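Local coordinates for protein Nup188 (PDB 4KF8) that is a scaffold nucleoporin of the nuclear pore complex whose all-helical C-terminal domain shares structural properties with nuclear transport receptors, at residues 280-285 with 339-344; 284-289 with 369-374; 155-160 with 212-217. All blocks are in the same frame, centred on the assembly; numbering follows the deposited sequence.

Contact 1 of 3, residues 280-285 with 339-344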
ATOM      1  N   PHE A 280     -16.455  15.566   6.752  1.00113.01           N
ATOM      2  CA  PHE A 280     -15.625  14.800   7.679  1.00100.90           C
ATOM      3  C   PHE A 280     -14.133  14.845   7.325  1.00 96.89           C
ATOM      4  O   PHE A 280     -13.727  15.491   6.357  1.00102.66           O
ATOM      5  CB  PHE A 280     -16.096  13.338   7.726  1.00 89.28           C
ATOM      6  CG  PHE A 280     -17.455  13.142   8.364  1.00 72.76           C
ATOM      7  CD1 PHE A 280     -18.124  14.198   8.968  1.00 90.59           C
ATOM      8  CD2 PHE A 280     -18.049  11.891   8.368  1.00 74.05           C
ATOM      9  CE1 PHE A 280     -19.373  14.025   9.558  1.00 90.52           C
ATOM     10  CE2 PHE A 280     -19.300  11.693   8.959  1.00 73.54           C
ATOM     11  CZ  PHE A 280     -19.953  12.768   9.549  1.00 76.80           C
ATOM     12  N   VAL A 281     -13.324  14.150   8.123  1.00 86.17           N
ATOM     13  CA  VAL A 281     -11.891  14.013   7.868  1.00 81.67           C
ATOM     14  C   VAL A 281     -11.405  12.599   8.201  1.00 78.80           C
ATOM     15  O   VAL A 281     -11.668  12.081   9.285  1.00 81.97           O
ATOM     16  CB  VAL A 281     -11.062  15.063   8.644  1.00 78.56           C
ATOM     17  CG1 VAL A 281     -11.714  15.383   9.965  1.00 81.76           C
ATOM     18  CG2 VAL A 281      -9.631  14.584   8.850  1.00 79.19           C
ATOM     19  N   ALA A 282     -10.705  11.978   7.256  1.00 61.85           N
ATOM     20  CA  ALA A 282     -10.250  10.602   7.411  1.00 59.36           C
ATOM     21  C   ALA A 282      -8.785  10.524   7.816  1.00 72.45           C
ATOM     22  O   ALA A 282      -8.064  11.519   7.780  1.00 77.75           O
ATOM     23  CB  ALA A 282     -10.474   9.825   6.126  1.00 58.66           C
ATOM     24  N   LEU A 283      -8.349   9.327   8.192  1.00 70.52           N
ATOM     25  CA  LEU A 283      -6.959   9.107   8.564  1.00 75.39           C
ATOM     26  C   LEU A 283      -6.093   8.960   7.316  1.00 82.55           C
ATOM     27  O   LEU A 283      -4.935   9.381   7.296  1.00 89.54           O
ATOM     28  CB  LEU A 283      -6.834   7.862   9.443  1.00 74.80           C
ATOM     29  CG  LEU A 283      -5.475   7.637  10.102  1.00 53.02           C
ATOM     30  CD1 LEU A 283      -5.257   8.631  11.230  1.00 54.49           C
ATOM     31  CD2 LEU A 283      -5.347   6.205  10.599  1.00 51.39           C
ATOM     32  N   VAL A 284      -6.660   8.360   6.273  1.00 75.86           N
ATOM     33  CA  VAL A 284      -5.966   8.220   4.998  1.00 71.79           C
ATOM     34  C   VAL A 284      -5.692   9.581   4.357  1.00 79.28           C
ATOM     35  O   VAL A 284      -4.744   9.731   3.589  1.00 56.24           O
ATOM     36  CB  VAL A 284      -6.760   7.343   4.004  1.00 62.58           C
ATOM     37  CG1 VAL A 284      -6.658   5.874   4.387  1.00 62.73           C
ATOM     38  CG2 VAL A 284      -8.212   7.791   3.930  1.00 55.25           C
ATOM     39  N   ALA A 285      -6.528  10.564   4.676  1.00 57.46           N
ATOM     40  CA  ALA A 285      -6.367  11.910   4.146  1.00 59.35           C
ATOM     41  C   ALA A 285      -5.125  12.563   4.734  1.00 67.92           C
ATOM     42  O   ALA A 285      -4.489  13.398   4.096  1.00 73.75           O
ATOM     43  CB  ALA A 285      -7.598  12.745   4.443  1.00 93.16           C
ATOM     44  N   LEU A 339     -13.183  10.498  11.502  1.00 88.65           N
ATOM     45  CA  LEU A 339     -13.953   9.261  11.450  1.00 96.62           C
ATOM     46  C   LEU A 339     -13.126   8.103  10.916  1.00 96.39           C
ATOM     47  O   LEU A 339     -12.410   8.251   9.925  1.00102.42           O
ATOM     48  CB  LEU A 339     -15.190   9.426  10.566  1.00108.12           C
ATOM     49  CG  LEU A 339     -16.532   9.873  11.154  1.00121.54           C
ATOM     50  CD1 LEU A 339     -17.664   9.069  10.520  1.00124.49           C
ATOM     51  CD2 LEU A 339     -16.566   9.732  12.660  1.00126.94           C
ATOM     52  N   PRO A 340     -13.231   6.939  11.569  1.00 86.44           N
ATOM     53  CA  PRO A 340     -12.578   5.727  11.069  1.00 84.50           C
ATOM     54  C   PRO A 340     -13.292   5.205   9.825  1.00 83.45           C
ATOM     55  O   PRO A 340     -14.523   5.237   9.761  1.00 91.48           O
ATOM     56  CB  PRO A 340     -12.730   4.746  12.234  1.00 82.30           C
ATOM     57  CG  PRO A 340     -13.932   5.216  12.965  1.00 80.54           C
ATOM     58  CD  PRO A 340     -13.946   6.708  12.833  1.00 82.03           C
ATOM     59  N   LEU A 341     -12.522   4.745   8.845  1.00 73.04           N
ATOM     60  CA  LEU A 341     -13.084   4.270   7.586  1.00 75.59           C
ATOM     61  C   LEU A 341     -12.904   2.766   7.432  1.00 83.96           C
ATOM     62  O   LEU A 341     -13.617   2.122   6.661  1.00 84.39           O
ATOM     63  CB  LEU A 341     -12.436   4.989   6.404  1.00 74.22           C
ATOM     64  CG  LEU A 341     -12.881   6.424   6.132  1.00 73.84           C
ATOM     65  CD1 LEU A 341     -12.229   6.937   4.861  1.00 78.15           C
ATOM     66  CD2 LEU A 341     -14.394   6.491   6.024  1.00 70.43           C
ATOM     67  N   ASN A 342     -11.944   2.211   8.162  1.00 90.93           N
ATOM     68  CA  ASN A 342     -11.691   0.778   8.126  1.00 93.84           C
ATOM     69  C   ASN A 342     -12.034   0.119   9.459  1.00102.33           C
ATOM     70  O   ASN A 342     -11.871   0.733  10.514  1.00100.03           O
ATOM     71  CB  ASN A 342     -10.228   0.508   7.762  1.00 88.00           C
ATOM     72  N   PRO A 343     -12.518  -1.136   9.416  1.00111.27           N
ATOM     73  CA  PRO A 343     -12.790  -1.899  10.640  1.00113.33           C
ATOM     74  C   PRO A 343     -11.539  -2.032  11.503  1.00117.86           C
ATOM     75  O   PRO A 343     -11.639  -2.203  12.719  1.00119.90           O
ATOM     76  CB  PRO A 343     -13.212  -3.272  10.108  1.00108.71           C
ATOM     77  CG  PRO A 343     -13.763  -2.991   8.755  1.00109.15           C
ATOM     78  CD  PRO A 343     -12.920  -1.875   8.206  1.00111.35           C
ATOM     79  N   ARG A 344     -10.371  -1.948  10.871  1.00118.55           N
ATOM     80  CA  ARG A 344      -9.105  -1.951  11.590  1.00117.98           C
ATOM     81  C   ARG A 344      -8.888  -0.616  12.300  1.00118.51           C
ATOM     82  O   ARG A 344      -8.507  -0.580  13.470  1.00120.14           O
ATOM     83  CB  ARG A 344      -7.946  -2.240  10.634  1.00114.41           C
TER

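Contact 2 of 3, residues 284-289 with 369-374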
ATOM      1  N   VAL A 284      -6.660   8.360   6.273  1.00 75.86           N
ATOM      2  CA  VAL A 284      -5.966   8.220   4.998  1.00 71.79           C
ATOM      3  C   VAL A 284      -5.692   9.581   4.357  1.00 79.28           C
ATOM      4  O   VAL A 284      -4.744   9.731   3.589  1.00 56.24           O
ATOM      5  CB  VAL A 284      -6.760   7.343   4.004  1.00 62.58           C
ATOM      6  CG1 VAL A 284      -6.658   5.874   4.387  1.00 62.73           C
ATOM      7  CG2 VAL A 284      -8.212   7.791   3.930  1.00 55.25           C
ATOM      8  N   ALA A 285      -6.528  10.564   4.676  1.00 57.46           N
ATOM      9  CA  ALA A 285      -6.367  11.910   4.146  1.00 59.35           C
ATOM     10  C   ALA A 285      -5.125  12.563   4.734  1.00 67.92           C
ATOM     11  O   ALA A 285      -4.489  13.398   4.096  1.00 73.75           O
ATOM     12  CB  ALA A 285      -7.598  12.745   4.443  1.00 93.16           C
ATOM     13  N   LEU A 286      -4.786  12.172   5.957  1.00 66.57           N
ATOM     14  CA  LEU A 286      -3.626  12.720   6.646  1.00 68.39           C
ATOM     15  C   LEU A 286      -2.334  12.085   6.147  1.00 58.38           C
ATOM     16  O   LEU A 286      -1.285  12.726   6.142  1.00 81.74           O
ATOM     17  CB  LEU A 286      -3.759  12.517   8.157  1.00 67.14           C
ATOM     18  CG  LEU A 286      -4.955  13.194   8.828  1.00 68.35           C
ATOM     19  CD1 LEU A 286      -4.977  12.906  10.322  1.00 60.36           C
ATOM     20  CD2 LEU A 286      -4.926  14.686   8.572  1.00 67.08           C
ATOM     21  N   SER A 287      -2.415  10.827   5.728  1.00 56.78           N
ATOM     22  CA  SER A 287      -1.241  10.104   5.245  1.00 61.29           C
ATOM     23  C   SER A 287      -0.958  10.437   3.787  1.00 59.00           C
ATOM     24  O   SER A 287       0.191  10.418   3.348  1.00 58.22           O
ATOM     25  CB  SER A 287      -1.431   8.596   5.408  1.00 54.38           C
ATOM     26  OG  SER A 287      -2.448   8.114   4.548  1.00 81.19           O
ATOM     27  N   GLU A 288      -2.017  10.732   3.042  1.00 65.41           N
ATOM     28  CA  GLU A 288      -1.891  11.175   1.662  1.00 58.61           C
ATOM     29  C   GLU A 288      -1.099  12.474   1.622  1.00 78.67           C
ATOM     30  O   GLU A 288      -0.124  12.604   0.881  1.00 60.98           O
ATOM     31  CB  GLU A 288      -3.273  11.402   1.054  1.00 59.25           C
ATOM     32  CG  GLU A 288      -3.245  11.866  -0.388  1.00 60.74           C
ATOM     33  CD  GLU A 288      -4.432  12.730  -0.744  1.00 62.30           C
ATOM     34  OE1 GLU A 288      -5.021  13.333   0.176  1.00 66.12           O
ATOM     35  OE2 GLU A 288      -4.777  12.809  -1.941  1.00 63.47           O
ATOM     36  N   VAL A 289      -1.540  13.431   2.431  1.00 61.09           N
ATOM     37  CA  VAL A 289      -0.880  14.720   2.571  1.00 62.86           C
ATOM     38  C   VAL A 289       0.525  14.545   3.138  1.00 62.74           C
ATOM     39  O   VAL A 289       1.452  15.248   2.746  1.00 66.07           O
ATOM     40  CB  VAL A 289      -1.714  15.662   3.465  1.00 63.93           C
ATOM     41  CG1 VAL A 289      -0.960  16.945   3.770  1.00 65.90           C
ATOM     42  CG2 VAL A 289      -3.043  15.970   2.796  1.00 69.70           C
ATOM     43  N   GLY A 369      -0.104  11.989  15.330  1.00 91.93           N
ATOM     44  CA  GLY A 369       1.210  11.596  14.853  1.00 94.96           C
ATOM     45  C   GLY A 369       1.482  11.956  13.405  1.00 92.06           C
ATOM     46  O   GLY A 369       2.570  12.427  13.069  1.00 93.09           O
ATOM     47  N   LEU A 370       0.490  11.740  12.545  1.00 84.58           N
ATOM     48  CA  LEU A 370       0.639  12.032  11.121  1.00 80.54           C
ATOM     49  C   LEU A 370       0.814  13.522  10.838  1.00 83.11           C
ATOM     50  O   LEU A 370       1.872  13.949  10.383  1.00 82.03           O
ATOM     51  CB  LEU A 370      -0.545  11.475  10.325  1.00 76.66           C
ATOM     52  CG  LEU A 370      -0.538   9.965  10.082  1.00 74.31           C
ATOM     53  CD1 LEU A 370      -1.809   9.523   9.372  1.00 72.81           C
ATOM     54  CD2 LEU A 370       0.693   9.559   9.285  1.00 71.60           C
ATOM     55  N   LEU A 371      -0.219  14.312  11.115  1.00 87.59           N
ATOM     56  CA  LEU A 371      -0.191  15.735  10.782  1.00 94.68           C
ATOM     57  C   LEU A 371       0.820  16.546  11.600  1.00 94.64           C
ATOM     58  O   LEU A 371       1.083  17.708  11.293  1.00 69.40           O
ATOM     59  CB  LEU A 371      -1.599  16.352  10.848  1.00101.46           C
ATOM     60  CG  LEU A 371      -2.484  16.094  12.071  1.00 99.63           C
ATOM     61  CD1 LEU A 371      -2.080  16.962  13.245  1.00103.21           C
ATOM     62  CD2 LEU A 371      -3.954  16.305  11.741  1.00 97.96           C
ATOM     63  N   GLU A 372       1.386  15.927  12.632  1.00 91.49           N
ATOM     64  CA  GLU A 372       2.467  16.540  13.394  1.00 90.98           C
ATOM     65  C   GLU A 372       3.765  16.438  12.599  1.00 88.34           C
ATOM     66  O   GLU A 372       4.597  17.346  12.622  1.00 86.37           O
ATOM     67  CB  GLU A 372       2.628  15.848  14.749  1.00 89.05           C
ATOM     68  CG  GLU A 372       3.609  16.516  15.693  1.00 72.30           C
ATOM     69  CD  GLU A 372       3.821  15.721  16.969  1.00 77.82           C
ATOM     70  OE1 GLU A 372       3.910  16.339  18.051  1.00 77.08           O
ATOM     71  OE2 GLU A 372       3.905  14.477  16.891  1.00 70.25           O
ATOM     72  N   GLY A 373       3.926  15.320  11.894  1.00 86.18           N
ATOM     73  CA  GLY A 373       5.081  15.104  11.043  1.00 90.45           C
ATOM     74  C   GLY A 373       5.036  15.954   9.786  1.00 97.02           C
ATOM     75  O   GLY A 373       6.073  16.360   9.263  1.00100.15           O
ATOM     76  N   ILE A 374       3.827  16.220   9.302  1.00 67.34           N
ATOM     77  CA  ILE A 374       3.633  17.086   8.145  1.00 68.18           C
ATOM     78  C   ILE A 374       4.112  18.493   8.474  1.00 70.98           C
ATOM     79  O   ILE A 374       4.602  19.219   7.607  1.00 77.51           O
ATOM     80  CB  ILE A 374       2.152  17.133   7.719  1.00 67.29           C
ATOM     81  CG1 ILE A 374       1.619  15.718   7.479  1.00 64.72           C
ATOM     82  CG2 ILE A 374       1.974  17.995   6.474  1.00 68.38           C
ATOM     83  CD1 ILE A 374       0.159  15.671   7.098  1.00 64.06           C
TER

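Contact 3 of 3, residues 155-160 with 212-217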
ATOM      1  N   TYR A 155      -9.273  -4.996  -8.652  1.00 91.72           N
ATOM      2  CA  TYR A 155      -7.980  -5.582  -8.981  1.00 89.54           C
ATOM      3  C   TYR A 155      -6.901  -4.523  -9.169  1.00 89.57           C
ATOM      4  O   TYR A 155      -5.712  -4.837  -9.185  1.00 89.88           O
ATOM      5  CB  TYR A 155      -8.080  -6.474 -10.218  1.00 90.26           C
ATOM      6  CG  TYR A 155      -8.558  -7.870  -9.907  1.00 93.38           C
ATOM      7  CD1 TYR A 155      -7.786  -8.726  -9.135  1.00 99.18           C
ATOM      8  CD2 TYR A 155      -9.777  -8.334 -10.382  1.00 95.03           C
ATOM      9  CE1 TYR A 155      -8.213 -10.005  -8.838  1.00102.52           C
ATOM     10  CE2 TYR A 155     -10.214  -9.618 -10.094  1.00 98.07           C
ATOM     11  CZ  TYR A 155      -9.425 -10.448  -9.320  1.00100.00           C
ATOM     12  OH  TYR A 155      -9.846 -11.724  -9.024  1.00 97.98           O
ATOM     13  N   GLY A 156      -7.323  -3.271  -9.315  1.00 90.84           N
ATOM     14  CA  GLY A 156      -6.390  -2.168  -9.422  1.00 65.44           C
ATOM     15  C   GLY A 156      -5.615  -1.994  -8.134  1.00 63.71           C
ATOM     16  O   GLY A 156      -4.385  -1.993  -8.131  1.00 62.59           O
ATOM     17  N   GLU A 157      -6.342  -1.859  -7.032  1.00 60.91           N
ATOM     18  CA  GLU A 157      -5.723  -1.653  -5.731  1.00 64.55           C
ATOM     19  C   GLU A 157      -4.952  -2.882  -5.262  1.00 64.04           C
ATOM     20  O   GLU A 157      -3.919  -2.765  -4.611  1.00 56.56           O
ATOM     21  CB  GLU A 157      -6.777  -1.280  -4.692  1.00 60.48           C
ATOM     22  CG  GLU A 157      -6.178  -0.786  -3.386  1.00 67.70           C
ATOM     23  CD  GLU A 157      -7.190  -0.726  -2.263  1.00 66.53           C
ATOM     24  OE1 GLU A 157      -8.161  -1.505  -2.298  1.00 54.27           O
ATOM     25  OE2 GLU A 157      -7.010   0.098  -1.342  1.00 57.93           O
ATOM     26  N   LEU A 158      -5.463  -4.062  -5.591  1.00 66.67           N
ATOM     27  CA  LEU A 158      -4.839  -5.305  -5.157  1.00 62.63           C
ATOM     28  C   LEU A 158      -3.495  -5.515  -5.831  1.00 66.11           C
ATOM     29  O   LEU A 158      -2.546  -5.991  -5.209  1.00 70.72           O
ATOM     30  CB  LEU A 158      -5.763  -6.492  -5.431  1.00 64.09           C
ATOM     31  CG  LEU A 158      -7.024  -6.544  -4.568  1.00 56.92           C
ATOM     32  CD1 LEU A 158      -7.938  -7.668  -5.014  1.00 58.13           C
ATOM     33  CD2 LEU A 158      -6.649  -6.701  -3.110  1.00 54.52           C
ATOM     34  N   ALA A 159      -3.424  -5.153  -7.107  1.00 67.89           N
ATOM     35  CA  ALA A 159      -2.193  -5.273  -7.880  1.00 62.75           C
ATOM     36  C   ALA A 159      -1.112  -4.346  -7.340  1.00 69.12           C
ATOM     37  O   ALA A 159       0.024  -4.765  -7.121  1.00 69.67           O
ATOM     38  CB  ALA A 159      -2.460  -4.976  -9.343  1.00 66.18           C
ATOM     39  N   LEU A 160      -1.475  -3.084  -7.126  1.00 61.21           N
ATOM     40  CA  LEU A 160      -0.538  -2.095  -6.609  1.00 60.60           C
ATOM     41  C   LEU A 160      -0.045  -2.429  -5.209  1.00 65.67           C
ATOM     42  O   LEU A 160       1.130  -2.242  -4.901  1.00 74.18           O
ATOM     43  CB  LEU A 160      -1.158  -0.697  -6.620  1.00 60.43           C
ATOM     44  CG  LEU A 160      -1.291  -0.014  -7.981  1.00 62.77           C
ATOM     45  CD1 LEU A 160      -1.514   1.472  -7.799  1.00 62.63           C
ATOM     46  CD2 LEU A 160      -0.065  -0.271  -8.838  1.00 64.72           C
ATOM     47  N   TYR A 212      -9.459   6.661  -4.996  1.00 63.27           N
ATOM     48  CA  TYR A 212      -8.701   7.343  -3.954  1.00 61.91           C
ATOM     49  C   TYR A 212      -7.782   6.377  -3.219  1.00 60.18           C
ATOM     50  O   TYR A 212      -6.657   6.726  -2.861  1.00 58.89           O
ATOM     51  CB  TYR A 212      -9.625   8.035  -2.950  1.00 62.06           C
ATOM     52  CG  TYR A 212      -8.863   8.779  -1.877  1.00 77.42           C
ATOM     53  CD1 TYR A 212      -8.493  10.105  -2.055  1.00 81.21           C
ATOM     54  CD2 TYR A 212      -8.496   8.150  -0.695  1.00 59.01           C
ATOM     55  CE1 TYR A 212      -7.787  10.783  -1.082  1.00 61.79           C
ATOM     56  CE2 TYR A 212      -7.786   8.818   0.278  1.00 64.66           C
ATOM     57  CZ  TYR A 212      -7.436  10.135   0.080  1.00 59.86           C
ATOM     58  OH  TYR A 212      -6.734  10.805   1.051  1.00 59.59           O
ATOM     59  N   ALA A 213      -8.279   5.168  -2.986  1.00 58.67           N
ATOM     60  CA  ALA A 213      -7.526   4.142  -2.279  1.00 56.69           C
ATOM     61  C   ALA A 213      -6.288   3.735  -3.067  1.00103.90           C
ATOM     62  O   ALA A 213      -5.229   3.500  -2.496  1.00 55.75           O
ATOM     63  CB  ALA A 213      -8.405   2.935  -2.018  1.00 71.22           C
ATOM     64  N   ILE A 214      -6.436   3.660  -4.384  1.00 58.59           N
ATOM     65  CA  ILE A 214      -5.343   3.294  -5.272  1.00 59.32           C
ATOM     66  C   ILE A 214      -4.257   4.373  -5.269  1.00 64.98           C
ATOM     67  O   ILE A 214      -3.064   4.073  -5.252  1.00 60.63           O
ATOM     68  CB  ILE A 214      -5.872   3.054  -6.701  1.00 61.54           C
ATOM     69  CG1 ILE A 214      -6.751   1.801  -6.726  1.00 61.39           C
ATOM     70  CG2 ILE A 214      -4.734   2.912  -7.692  1.00 62.83           C
ATOM     71  CD1 ILE A 214      -7.462   1.570  -8.034  1.00 88.05           C
ATOM     72  N   TRP A 215      -4.685   5.630  -5.262  1.00 61.22           N
ATOM     73  CA  TRP A 215      -3.774   6.768  -5.252  1.00 61.05           C
ATOM     74  C   TRP A 215      -3.113   6.980  -3.886  1.00 65.07           C
ATOM     75  O   TRP A 215      -1.894   7.116  -3.794  1.00 63.74           O
ATOM     76  CB  TRP A 215      -4.523   8.027  -5.706  1.00 62.74           C
ATOM     77  CG  TRP A 215      -3.968   9.334  -5.204  1.00 66.32           C
ATOM     78  CD1 TRP A 215      -4.365  10.016  -4.089  1.00 63.09           C
ATOM     79  CD2 TRP A 215      -2.942  10.126  -5.813  1.00 64.36           C
ATOM     80  NE1 TRP A 215      -3.641  11.175  -3.960  1.00 63.28           N
ATOM     81  CE2 TRP A 215      -2.762  11.268  -5.006  1.00 72.74           C
ATOM     82  CE3 TRP A 215      -2.154   9.980  -6.959  1.00 76.03           C
ATOM     83  CZ2 TRP A 215      -1.827  12.257  -5.307  1.00 65.72           C
ATOM     84  CZ3 TRP A 215      -1.225  10.964  -7.258  1.00 74.93           C
ATOM     85  CH2 TRP A 215      -1.070  12.088  -6.434  1.00 66.94           C
ATOM     86  N   ALA A 216      -3.920   6.990  -2.829  1.00 62.68           N
ATOM     87  CA  ALA A 216      -3.424   7.290  -1.485  1.00 57.09           C
ATOM     88  C   ALA A 216      -2.663   6.134  -0.839  1.00 79.52           C
ATOM     89  O   ALA A 216      -1.604   6.332  -0.246  1.00 55.32           O
ATOM     90  CB  ALA A 216      -4.567   7.729  -0.590  1.00 56.81           C
ATOM     91  N   LYS A 217      -3.213   4.931  -0.957  1.00 54.80           N
ATOM     92  CA  LYS A 217      -2.664   3.759  -0.290  1.00 85.23           C
ATOM     93  C   LYS A 217      -1.721   2.972  -1.205  1.00 54.08           C
ATOM     94  O   LYS A 217      -1.015   2.073  -0.755  1.00 79.02           O
ATOM     95  CB  LYS A 217      -3.820   2.874   0.193  1.00 91.40           C
ATOM     96  CG  LYS A 217      -3.441   1.689   1.066  1.00 98.88           C
ATOM     97  CD  LYS A 217      -4.602   0.703   1.159  1.00 97.26           C
ATOM     98  CE  LYS A 217      -4.216  -0.562   1.912  1.00 87.94           C
ATOM     99  NZ  LYS A 217      -5.280  -1.602   1.818  1.00 81.63           N
TER

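Contact 1 of 3, residues 280-285 with 339-344
V281 and L339 are joined by a single backbone hydrogen bond, the one polar link between these two segments. L339 N donates to V281 O at 3.1 Å, a nearly straight bond with an N-H...O angle of 160°. The closest CA pair is A282 with L339, at 5.6 Å. Within 280-285 and 339-344 the backbones therefore meet around this point and then part, although V281 also has a backbone hydrogen bond with R337, just ahead of the second segment. Beyond the bond the contact is apolar. L339 turns its isobutyl group obliquely against the CD2 and CE2 atoms of the F280 ring: its CD1 is 3.5 Å from F280 CE2 and its CG is 3.8 Å from F280 CD2. F280 has its CG beside the backbone N (chi1 -68°), which holds the ring on the side where L339 comes in. Two residues on, L341 reaches back with its CD1 branch, 3.6 Å from A282 CB and a looser 4.2 Å from V284 CG2. A serine at L339 would probably leave CD2 and CE2 of the F280 ring without their aliphatic cover. F280 and L341 are exposed, whereas V281 and A282 are buried, so the contact lies partly at the surface. It ties the lead-in to helix 284-303 to the turn between helices 331-337 and 343-350. F202 packs on F280 and A282, P201 touches L341, and L363 of helix 362-378 touches P340.

Contact 2 of 3, residues 284-289 with 369-374
L286 meets both L370 and L371 where helix 284-303 packs against helix 362-378, two neighbouring members of an all-helical, solenoid-like stack. The short axes approach to 9.0 Å with a crossing angle of 23°, so the helices run in nearly the same direction. The close-packed part is apolar on the side-chain level. L286 CD2 lies 3.7 Å from L371 CD2, and L286 CB is 3.8 Å from L370 CD1. One turn on, V289 CG1 is 3.7 Å from I374 CD1, these two side chains crossing at about a right angle. The ethyl arm of I374 also brings CD1 to 3.4 Å from the carbonyl L286 O. L286, V289, L371 and I374 are buried; L256 and W315 from loops, and V320 and L328 from helix 317-328, also pack on them. By contrast, S287 and L370 are partly exposed, and their side chains meet less closely, S287 CB standing 4.1 Å from L370 CD1. No hydrogen bond joins the two segments. Instead S287 OG sits between the backbone N and the carbonyl carbon (chi1 67°), which turns it back to donate to V284 O at 3.0 Å, tilted 35° from the carbonyl plane and on the same face as E288 N.

Contact 3 of 3, residues 155-160 with 212-217
E157 and K217 both set CG anti to the backbone N (chi1 -169° and -173°) and continue as extended chains, which sends each across the groove between helices 154-167 and 206-226. The two side chains cross at about a right angle, and E157 OE2 stands 4.0 Å from K217 NZ, a long salt bridge. The same oxygen also lies 3.2 Å from A213 CB and 3.5 Å from K217 CD, so methyl and methylene groups flank it as well. The helix segments lie 16° from parallel, with axes 9.1 Å apart, and come closest at E157 and I214. I214 packs here: its CG1 is 3.7 Å from E157 CB, and its CD1 lies against the backbone from G156 to E157, 3.7 Å from E157 N. Its other branch, CG2, meets L160 CD1 at 3.5 Å, the two side chains again nearly perpendicular. F141 and M194 also pack on I214. The carboxylate of E157 has a second cationic partner, R210, which forms a salt bridge with OE1. A buried acid held between an arginine and a more distant, exposed lysine is likely to stay ionised, its charge balanced mainly by R210 while apolar packing joins the helices.

Contacts 1 and 2 share V284 and A285: contact 1 holds the approach to helix 284-303, while contact 2 holds its first turns, and L283 O lies beside L370 CD1 where the two meet. Contact 3 joins two earlier helices and lies nearer the chain's centre, its own centre about 7 Å away against 15 Å for each of the others. Contact 1, partly buried, combines one backbone bond with apolar packing; contact 2 is buried, with apolar side chains and no hydrogen bond between its segments; contact 3 is buried yet includes charge. E288 connects contacts 2 and 3, its OE2 2.8 Å from W215 NE1 and its OE1 more weakly bonded to Y212 OH, which also has a weak bond with V284 O of contacts 1 and 2.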